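PDB 3QI7: putative transcriptional regulator from Clostridium difficile, which is of unknown function but has a periplasmic-binding-protein-like fold and is probably a lipoprotein that binds a small ligand, perhaps a sugar. Local coordinates for residues A[343-355]-A[359-371]. Numbering follows the deposited sequence.
Sequences LRFGIGSEFTPLT and YNYQSVILSQLIY
Thr352 and Ser363 face each other as a hydrogen-bonded pair in the antiparallel hairpin of strands 349-353 and 361-370, with Thr352 N to Ser363 O and Ser363 N to Thr352 O both 2.9 Å. Glu350 and Ile365 form a second such pair, and Leu354 N reaches Tyr361 O at the turn end. At the other end Ser367 N donates to Gly348 O (2.9 Å) from above the carbonyl plane, 49° out of it. Thr352 O has a second donor, a water at 2.8 Å that also bonds Ser363 OG. Phe351 N, in a non-hydrogen-bonded pair, turns outward to Glu338 OE2 of the preceding helix, while across the hairpin Gln362 and Val364 pair through their backbones with strand 134-137.

Gln362 bends at chi2 (-80°), which folds its amide back alongside Pro353; NE2 lies 3.5 Å from Pro353 CB and donates to a lone pair of Tyr359 O at 3.0 Å, tying side chain to turn. On the same sheet face Val364 CB sits over one face of the Phe351 ring, 3.9 Å from its centroid, beneath helix 306-324. The hairpin thus extends the sheet of one lobe through main-chain bonds on both edges of strand 361-370, and beside this apolar layer the amide N-H of Gln362 supplies a donor to the turn carbonyl of Tyr359.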
loop_
_atom_site.group_PDB
_atom_site.type_symbol
_atom_site.label_atom_id
_atom_site.label_comp_id
_atom_site.label_asym_id
_atom_site.label_seq_id
_atom_site.Cartn_x
_atom_site.Cartn_y
_atom_site.Cartn_z
ATOM N N LEU A 343 -15.684 -1.623 -10.001
ATOM C CA LEU A 343 -16.942 -2.124 -9.395
ATOM C C LEU A 343 -16.970 -1.921 -7.886
ATOM O O LEU A 343 -17.957 -1.418 -7.341
ATOM C CB LEU A 343 -17.100 -3.623 -9.677
ATOM C CG LEU A 343 -18.364 -4.343 -9.207
ATOM C CD1 LEU A 343 -19.585 -3.665 -9.852
ATOM C CD2 LEU A 343 -18.335 -5.855 -9.555
ATOM N N ARG A 344 -15.897 -2.299 -7.200
ATOM C CA ARG A 344 -15.955 -2.377 -5.735
ATOM C C ARG A 344 -15.480 -1.097 -5.047
ATOM O O ARG A 344 -15.819 -0.891 -3.913
ATOM C CB ARG A 344 -15.171 -3.584 -5.213
ATOM C CG ARG A 344 -15.817 -4.955 -5.506
ATOM C CD ARG A 344 -16.910 -5.316 -4.442
ATOM N NE ARG A 344 -17.506 -6.606 -4.756
ATOM C CZ ARG A 344 -18.623 -6.803 -5.453
ATOM N NH1 ARG A 344 -19.353 -5.782 -5.897
ATOM N NH2 ARG A 344 -19.009 -8.045 -5.714
ATOM N N PHE A 345 -14.673 -0.288 -5.728
ATOM C CA PHE A 345 -14.075 0.933 -5.156
ATOM C C PHE A 345 -14.382 2.222 -5.929
ATOM O O PHE A 345 -14.209 3.328 -5.397
ATOM C CB PHE A 345 -12.559 0.792 -5.067
ATOM C CG PHE A 345 -12.093 -0.349 -4.218
ATOM C CD1 PHE A 345 -11.950 -1.617 -4.752
ATOM C CD2 PHE A 345 -11.812 -0.157 -2.883
ATOM C CE1 PHE A 345 -11.502 -2.651 -3.981
ATOM C CE2 PHE A 345 -11.391 -1.192 -2.096
ATOM C CZ PHE A 345 -11.238 -2.462 -2.653
ATOM N N GLY A 346 -14.804 2.109 -7.178
ATOM C CA GLY A 346 -14.994 3.297 -8.040
ATOM C C GLY A 346 -13.732 4.111 -8.296
ATOM O O GLY A 346 -13.786 5.346 -8.451
ATOM N N ILE A 347 -12.595 3.430 -8.340
ATOM C CA ILE A 347 -11.326 4.042 -8.678
ATOM C C ILE A 347 -10.619 3.305 -9.845
ATOM O O ILE A 347 -10.815 2.093 -10.092
ATOM C CB ILE A 347 -10.381 4.162 -7.445
ATOM C CG1 ILE A 347 -9.806 2.803 -7.019
ATOM C CG2 ILE A 347 -11.090 4.899 -6.260
ATOM C CD1 ILE A 347 -8.987 2.868 -5.659
ATOM N N GLY A 348 -9.767 4.057 -10.541
ATOM C CA GLY A 348 -8.965 3.478 -11.618
ATOM C C GLY A 348 -7.687 2.898 -11.059
ATOM O O GLY A 348 -7.181 3.292 -9.978
ATOM N N SER A 349 -7.134 1.963 -11.810
ATOM C CA SER A 349 -5.960 1.241 -11.394
ATOM C C SER A 349 -5.286 0.624 -12.614
ATOM O O SER A 349 -5.880 0.535 -13.662
ATOM C CB SER A 349 -6.385 0.092 -10.434
ATOM O OG SER A 349 -7.219 -0.876 -11.081
ATOM N N GLU A 350 -4.054 0.178 -12.453
ATOM C CA GLU A 350 -3.406 -0.626 -13.491
ATOM C C GLU A 350 -2.682 -1.786 -12.839
ATOM O O GLU A 350 -1.878 -1.601 -11.916
ATOM C CB GLU A 350 -2.429 0.213 -14.336
ATOM C CG GLU A 350 -1.812 -0.537 -15.559
ATOM C CD GLU A 350 -0.687 0.264 -16.239
ATOM O OE1 GLU A 350 -0.718 1.507 -16.169
ATOM O OE2 GLU A 350 0.237 -0.332 -16.828
ATOM N N PHE A 351 -2.980 -2.996 -13.337
ATOM C CA PHE A 351 -2.426 -4.243 -12.829
ATOM C C PHE A 351 -1.482 -4.854 -13.862
ATOM O O PHE A 351 -1.786 -4.878 -15.059
ATOM C CB PHE A 351 -3.544 -5.264 -12.522
ATOM C CG PHE A 351 -4.331 -4.976 -11.260
ATOM C CD1 PHE A 351 -5.323 -3.984 -11.246
ATOM C CD2 PHE A 351 -4.140 -5.716 -10.118
ATOM C CE1 PHE A 351 -6.056 -3.720 -10.092
ATOM C CE2 PHE A 351 -4.872 -5.443 -8.957
ATOM C CZ PHE A 351 -5.826 -4.457 -8.952
ATOM N N THR A 352 -0.342 -5.346 -13.398
ATOM C CA THR A 352 0.699 -5.877 -14.270
ATOM C C THR A 352 1.172 -7.243 -13.776
ATOM O O THR A 352 1.548 -7.363 -12.617
ATOM C CB THR A 352 1.907 -4.906 -14.256
ATOM O OG1 THR A 352 1.464 -3.598 -14.625
ATOM C CG2 THR A 352 3.009 -5.379 -15.218
ATOM N N PRO A 353 1.178 -8.290 -14.635
ATOM C CA PRO A 353 1.673 -9.553 -14.097
ATOM C C PRO A 353 3.187 -9.533 -13.810
ATOM O O PRO A 353 3.939 -8.807 -14.466
ATOM C CB PRO A 353 1.336 -10.581 -15.215
ATOM C CG PRO A 353 1.306 -9.770 -16.471
ATOM C CD PRO A 353 0.664 -8.450 -16.005
ATOM N N LEU A 354 3.634 -10.344 -12.859
ATOM C CA LEU A 354 5.083 -10.477 -12.555
ATOM C C LEU A 354 5.912 -10.858 -13.780
ATOM O O LEU A 354 6.923 -10.243 -14.049
ATOM C CB LEU A 354 5.311 -11.506 -11.444
ATOM C CG LEU A 354 6.744 -11.656 -10.897
ATOM C CD1 LEU A 354 7.255 -10.313 -10.298
ATOM C CD2 LEU A 354 6.763 -12.764 -9.868
ATOM N N THR A 355 5.480 -11.900 -14.483
ATOM C CA THR A 355 5.936 -12.219 -15.799
ATOM C C THR A 355 4.716 -12.740 -16.574
ATOM O O THR A 355 3.685 -13.045 -15.983
ATOM C CB THR A 355 7.052 -13.317 -15.804
ATOM O OG1 THR A 355 6.503 -14.582 -15.379
ATOM C CG2 THR A 355 8.236 -12.927 -14.895
ATOM N N TYR A 359 1.284 -15.335 -14.031
ATOM C CA TYR A 359 0.122 -14.464 -14.162
ATOM C C TYR A 359 -0.583 -14.273 -12.821
ATOM O O TYR A 359 -1.314 -13.290 -12.627
ATOM C CB TYR A 359 -0.829 -15.048 -15.211
ATOM C CG TYR A 359 -1.487 -16.289 -14.723
ATOM C CD1 TYR A 359 -2.642 -16.216 -13.950
ATOM C CD2 TYR A 359 -0.930 -17.534 -14.958
ATOM C CE1 TYR A 359 -3.241 -17.338 -13.451
ATOM C CE2 TYR A 359 -1.521 -18.675 -14.465
ATOM C CZ TYR A 359 -2.677 -18.576 -13.731
ATOM O OH TYR A 359 -3.266 -19.691 -13.239
ATOM N N ASN A 360 -0.375 -15.205 -11.886
ATOM C CA ASN A 360 -1.073 -15.151 -10.609
ATOM C C ASN A 360 -0.372 -14.262 -9.576
ATOM O O ASN A 360 -0.727 -14.286 -8.384
ATOM C CB ASN A 360 -1.372 -16.545 -10.044
ATOM C CG ASN A 360 -0.154 -17.245 -9.557
ATOM O OD1 ASN A 360 0.897 -17.135 -10.178
ATOM N ND2 ASN A 360 -0.259 -17.937 -8.422
ATOM N N TYR A 361 0.611 -13.482 -10.024
ATOM C CA TYR A 361 1.173 -12.411 -9.182
ATOM C C TYR A 361 0.940 -11.157 -9.953
ATOM O O TYR A 361 1.431 -11.033 -11.065
ATOM C CB TYR A 361 2.676 -12.638 -8.852
ATOM C CG TYR A 361 3.177 -11.570 -7.892
ATOM C CD1 TYR A 361 3.274 -10.247 -8.304
ATOM C CD2 TYR A 361 3.498 -11.866 -6.566
ATOM C CE1 TYR A 361 3.666 -9.240 -7.431
ATOM C CE2 TYR A 361 3.879 -10.851 -5.686
ATOM C CZ TYR A 361 3.984 -9.552 -6.137
ATOM O OH TYR A 361 4.393 -8.509 -5.336
ATOM N N GLN A 362 0.163 -10.219 -9.393
ATOM C CA GLN A 362 -0.210 -9.012 -10.117
ATOM C C GLN A 362 0.156 -7.821 -9.267
ATOM O O GLN A 362 -0.202 -7.793 -8.093
ATOM C CB GLN A 362 -1.716 -9.002 -10.398
ATOM C CG GLN A 362 -2.159 -10.061 -11.463
ATOM C CD GLN A 362 -1.924 -9.650 -12.903
ATOM O OE1 GLN A 362 -1.836 -8.458 -13.211
ATOM N NE2 GLN A 362 -1.894 -10.643 -13.822
ATOM N N SER A 363 0.942 -6.892 -9.815
ATOM C CA SER A 363 1.281 -5.696 -9.067
ATOM C C SER A 363 0.318 -4.625 -9.501
ATOM O O SER A 363 -0.201 -4.684 -10.615
ATOM C CB SER A 363 2.735 -5.288 -9.252
ATOM O OG SER A 363 2.994 -4.906 -10.571
ATOM N N VAL A 364 0.087 -3.643 -8.635
ATOM C CA VAL A 364 -0.925 -2.626 -8.901
ATOM C C VAL A 364 -0.394 -1.237 -8.600
ATOM O O VAL A 364 0.391 -1.069 -7.679
ATOM C CB VAL A 364 -2.254 -2.904 -8.091
ATOM C CG1 VAL A 364 -1.988 -3.147 -6.639
ATOM C CG2 VAL A 364 -3.281 -1.776 -8.241
ATOM N N ILE A 365 -0.813 -0.264 -9.403
ATOM C CA ILE A 365 -0.591 1.151 -9.135
ATOM C C ILE A 365 -1.968 1.755 -9.231
ATOM O O ILE A 365 -2.672 1.482 -10.188
ATOM C CB ILE A 365 0.318 1.861 -10.210
ATOM C CG1 ILE A 365 1.732 1.249 -10.253
ATOM C CG2 ILE A 365 0.383 3.405 -9.950
ATOM C CD1 ILE A 365 2.546 1.393 -8.982
ATOM N N LEU A 366 -2.365 2.549 -8.254
ATOM C CA LEU A 366 -3.689 3.205 -8.316
ATOM C C LEU A 366 -3.616 4.494 -9.124
ATOM O O LEU A 366 -2.543 5.071 -9.266
ATOM C CB LEU A 366 -4.186 3.529 -6.898
ATOM C CG LEU A 366 -4.384 2.287 -6.046
ATOM C CD1 LEU A 366 -4.815 2.689 -4.612
ATOM C CD2 LEU A 366 -5.424 1.365 -6.704
ATOM N N SER A 367 -4.761 4.931 -9.636
ATOM C CA SER A 367 -4.871 6.204 -10.318
ATOM C C SER A 367 -4.488 7.327 -9.400
ATOM O O SER A 367 -4.634 7.251 -8.193
ATOM C CB SER A 367 -6.276 6.468 -10.850
ATOM O OG SER A 367 -6.489 5.737 -12.037
ATOM N N GLN A 368 -3.967 8.370 -10.015
ATOM C CA GLN A 368 -3.482 9.527 -9.317
ATOM C C GLN A 368 -4.633 10.309 -8.702
ATOM O O GLN A 368 -5.663 10.514 -9.316
ATOM C CB GLN A 368 -2.747 10.442 -10.300
ATOM C CG GLN A 368 -2.153 11.655 -9.641
ATOM C CD GLN A 368 -1.492 12.596 -10.628
ATOM O OE1 GLN A 368 -2.030 12.856 -11.691
ATOM N NE2 GLN A 368 -0.381 13.175 -10.232
ATOM N N LEU A 369 -4.409 10.820 -7.504
ATOM C CA LEU A 369 -5.291 11.841 -6.946
ATOM C C LEU A 369 -4.463 13.082 -6.738
ATOM O O LEU A 369 -3.371 12.998 -6.176
ATOM C CB LEU A 369 -5.897 11.336 -5.623
ATOM C CG LEU A 369 -6.713 12.385 -4.843
ATOM C CD1 LEU A 369 -8.023 12.712 -5.592
ATOM C CD2 LEU A 369 -6.999 11.891 -3.425
ATOM N N ILE A 370 -4.944 14.227 -7.229
ATOM C CA ILE A 370 -4.256 15.496 -6.983
ATOM C C ILE A 370 -5.162 16.302 -6.065
ATOM O O ILE A 370 -6.342 16.443 -6.315
ATOM C CB ILE A 370 -3.921 16.272 -8.293
ATOM C CG1 ILE A 370 -2.965 15.461 -9.195
ATOM C CG2 ILE A 370 -3.293 17.612 -7.960
ATOM C CD1 ILE A 370 -2.863 15.962 -10.619
ATOM N N TYR A 371 -4.617 16.735 -4.951
ATOM C CA TYR A 371 -5.383 17.518 -3.972
ATOM C C TYR A 371 -5.777 18.888 -4.511
ATOM O O TYR A 371 -5.001 19.543 -5.212
ATOM C CB TYR A 371 -4.580 17.628 -2.665
ATOM C CG TYR A 371 -4.483 16.303 -1.962
ATOM C CD1 TYR A 371 -5.632 15.664 -1.503
ATOM C CD2 TYR A 371 -3.267 15.659 -1.793
ATOM C CE1 TYR A 371 -5.577 14.447 -0.838
ATOM C CE2 TYR A 371 -3.206 14.402 -1.185
ATOM C CZ TYR A 371 -4.363 13.810 -0.715
ATOM O OH TYR A 371 -4.286 12.612 -0.088
ATOM O OXT TYR A 371 -6.899 19.356 -4.224
HETATM O O HOH W 1 4.129 -7.108 -11.501
#